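Local coordinates for protein lovastatin nonaketide synthase mokA (Monascus pilosus, PDB 6AD3) that builds the polyketide of monacolin K (lovastatin) in nine iterative steps, as a type I polyketide synthase whose condensation domain is the part described here, at residues Y261-H266 against L412-F417. The protein carries 1 engineered substitution. Residues are numbered along the deposited sequence; the frame is centred on the assembly and turned at random.
Sequences YWESMH and LERLGF
Glu263 reaches across from the last turns of helix 256-266 and lays one carboxylate oxygen against the edge of the Arg414 guanidinium. The grip is side-on and falls on a single atom: OE2 of Glu263 takes NE of Arg414 at 2.7 Å and NH2 of Arg414 at 2.8 Å. Both N-H...O angles are near 140°, because the two N-H groups belong to one rigid guanidinium and cannot both aim straight at a single oxygen. OE2 lies close to the guanidinium plane, but the carboxylate is turned 48° from that plane; NH2 comes in on the syn lone pair, whereas NE arrives from above the carboxylate. A bend at chi3 (60°) in Arg414 helps swing its NE-NH2 edge round to the glutamate.

This charged pair is the outer, solvent-facing side of the contact, with Arg414 exposed. Further in lies the apolar, more closely packed part, where the methyls of Leu415 make ordinary van der Waals contact: CD2 lies 4.1 Å from CG of Glu263, and CD1 is 4.2 Å from CB of His266. The His266 ring turns inward, its NE2 bonded to the carbonyl of Pro374, and Leu432 packs on this residue. Right after Leu415 the chain turns off in a Schellman motif, with Gly416 at positive phi and Phe417 N bonded back to Leu412 O at 3.0 Å.

The contact thus ties the C-terminal ends of helices 256-266 and 408-414 together at the periphery of the condensation domain, while Trp262 packs both on Leu411 of the second helix and on strand 371-377, an outermost strand of the six-stranded sheet.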
loop_
_atom_site.group_PDB
_atom_site.type_symbol
_atom_site.label_atom_id
_atom_site.label_comp_id
_atom_site.label_asym_id
_atom_site.label_seq_id
_atom_site.Cartn_x
_atom_site.Cartn_y
_atom_site.Cartn_z
ATOM N N TYR A 261 -19.321 -3.606 -13.669
ATOM C CA TYR A 261 -19.098 -2.176 -13.462
ATOM C C TYR A 261 -17.697 -1.784 -13.881
ATOM O O TYR A 261 -17.508 -0.862 -14.670
ATOM C CB TYR A 261 -19.307 -1.810 -11.999
ATOM C CG TYR A 261 -18.909 -0.411 -11.658
ATOM C CD1 TYR A 261 -19.776 0.641 -11.876
ATOM C CD2 TYR A 261 -17.662 -0.128 -11.105
ATOM C CE1 TYR A 261 -19.448 1.926 -11.499
ATOM C CE2 TYR A 261 -17.309 1.171 -10.751
ATOM C CZ TYR A 261 -18.190 2.198 -10.994
ATOM O OH TYR A 261 -17.873 3.492 -10.630
ATOM N N TRP A 262 -16.704 -2.507 -13.385
ATOM C CA TRP A 262 -15.323 -2.181 -13.747
ATOM C C TRP A 262 -14.996 -2.517 -15.190
ATOM O O TRP A 262 -14.285 -1.769 -15.855
ATOM C CB TRP A 262 -14.335 -2.852 -12.792
ATOM C CG TRP A 262 -14.456 -2.372 -11.397
ATOM C CD1 TRP A 262 -14.952 -3.054 -10.362
ATOM C CD2 TRP A 262 -14.062 -1.091 -10.884
ATOM N NE1 TRP A 262 -14.906 -2.282 -9.217
ATOM C CE2 TRP A 262 -14.392 -1.069 -9.530
ATOM C CE3 TRP A 262 -13.563 0.083 -11.473
ATOM C CZ2 TRP A 262 -14.201 0.062 -8.725
ATOM C CZ3 TRP A 262 -13.339 1.182 -10.673
ATOM C CH2 TRP A 262 -13.626 1.152 -9.300
ATOM N N GLU A 263 -15.575 -3.598 -15.715
ATOM C CA GLU A 263 -15.309 -3.989 -17.083
ATOM C C GLU A 263 -15.883 -2.963 -18.044
ATOM O O GLU A 263 -15.281 -2.627 -19.050
ATOM C CB GLU A 263 -15.916 -5.364 -17.373
ATOM C CG GLU A 263 -15.072 -6.504 -16.828
ATOM C CD GLU A 263 -15.623 -7.862 -17.231
ATOM O OE1 GLU A 263 -15.819 -8.095 -18.449
ATOM O OE2 GLU A 263 -15.837 -8.685 -16.337
ATOM N N SER A 264 -17.069 -2.491 -17.750
ATOM C CA SER A 264 -17.689 -1.503 -18.631
ATOM C C SER A 264 -16.913 -0.179 -18.578
ATOM O O SER A 264 -16.626 0.438 -19.619
ATOM C CB SER A 264 -19.148 -1.292 -18.248
ATOM O OG SER A 264 -19.611 -0.107 -18.864
ATOM N N MET A 265 -16.470 0.220 -17.376
ATOM C CA MET A 265 -15.684 1.442 -17.228
ATOM C C MET A 265 -14.463 1.422 -18.139
ATOM O O MET A 265 -14.081 2.455 -18.718
ATOM C CB MET A 265 -15.226 1.598 -15.772
ATOM C CG MET A 265 -14.372 2.825 -15.534
ATOM S SD MET A 265 -13.765 2.908 -13.833
ATOM C CE MET A 265 -15.267 3.289 -12.915
ATOM N N HIS A 266 -13.821 0.257 -18.216
ATOM C CA HIS A 266 -12.528 0.114 -18.884
ATOM C C HIS A 266 -12.596 -0.451 -20.295
ATOM O O HIS A 266 -11.598 -0.464 -21.022
ATOM C CB HIS A 266 -11.601 -0.723 -17.993
ATOM C CG HIS A 266 -11.119 0.043 -16.806
ATOM N ND1 HIS A 266 -10.240 1.094 -16.936
ATOM C CD2 HIS A 266 -11.572 0.089 -15.534
ATOM C CE1 HIS A 266 -10.096 1.685 -15.767
ATOM N NE2 HIS A 266 -10.902 1.102 -14.904
ATOM N N LEU A 412 -7.920 -7.584 -13.763
ATOM C CA LEU A 412 -6.877 -7.605 -14.753
ATOM C C LEU A 412 -6.926 -8.879 -15.619
ATOM O O LEU A 412 -6.776 -8.815 -16.849
ATOM C CB LEU A 412 -5.526 -7.516 -14.065
ATOM C CG LEU A 412 -4.822 -6.173 -14.000
ATOM C CD1 LEU A 412 -5.582 -4.931 -14.320
ATOM C CD2 LEU A 412 -3.909 -6.030 -12.807
ATOM N N GLU A 413 -7.105 -10.022 -14.970
ATOM C CA GLU A 413 -7.153 -11.301 -15.678
ATOM C C GLU A 413 -8.346 -11.351 -16.597
ATOM O O GLU A 413 -8.224 -11.716 -17.776
ATOM C CB GLU A 413 -7.223 -12.467 -14.709
ATOM C CG GLU A 413 -7.477 -13.798 -15.420
ATOM C CD GLU A 413 -7.148 -14.993 -14.551
ATOM O OE1 GLU A 413 -6.433 -15.906 -15.026
ATOM O OE2 GLU A 413 -7.562 -14.999 -13.380
ATOM N N ARG A 414 -9.487 -10.923 -16.093
ATOM C CA ARG A 414 -10.686 -10.865 -16.907
ATOM C C ARG A 414 -10.552 -9.997 -18.121
ATOM O O ARG A 414 -11.093 -10.335 -19.171
ATOM C CB ARG A 414 -11.872 -10.446 -16.098
ATOM C CG ARG A 414 -12.280 -11.530 -15.139
ATOM C CD ARG A 414 -13.494 -11.126 -14.364
ATOM N NE ARG A 414 -14.601 -10.858 -15.254
ATOM C CZ ARG A 414 -15.544 -11.731 -15.533
ATOM N NH1 ARG A 414 -15.527 -12.939 -14.960
ATOM N NH2 ARG A 414 -16.549 -11.365 -16.298
ATOM N N LEU A 415 -9.807 -8.900 -17.998
ATOM C CA LEU A 415 -9.623 -7.967 -19.080
ATOM C C LEU A 415 -8.521 -8.414 -20.059
ATOM O O LEU A 415 -8.247 -7.737 -21.027
ATOM C CB LEU A 415 -9.323 -6.576 -18.492
ATOM C CG LEU A 415 -10.489 -5.848 -17.805
ATOM C CD1 LEU A 415 -10.047 -4.556 -17.169
ATOM C CD2 LEU A 415 -11.601 -5.574 -18.811
ATOM N N GLY A 416 -7.822 -9.494 -19.737
ATOM C CA GLY A 416 -6.872 -10.071 -20.648
ATOM C C GLY A 416 -5.451 -9.600 -20.504
ATOM O O GLY A 416 -4.640 -9.840 -21.380
ATOM N N PHE A 417 -5.105 -8.976 -19.379
ATOM C CA PHE A 417 -3.774 -8.438 -19.239
ATOM C C PHE A 417 -2.774 -9.505 -18.857
ATOM O O PHE A 417 -3.118 -10.466 -18.147
ATOM C CB PHE A 417 -3.776 -7.334 -18.173
ATOM C CG PHE A 417 -4.357 -6.030 -18.664
ATOM C CD1 PHE A 417 -3.569 -5.126 -19.402
ATOM C CD2 PHE A 417 -5.691 -5.697 -18.400
ATOM C CE1 PHE A 417 -4.129 -3.971 -19.931
ATOM C CE2 PHE A 417 -6.236 -4.519 -18.889
ATOM C CZ PHE A 417 -5.458 -3.673 -19.698
#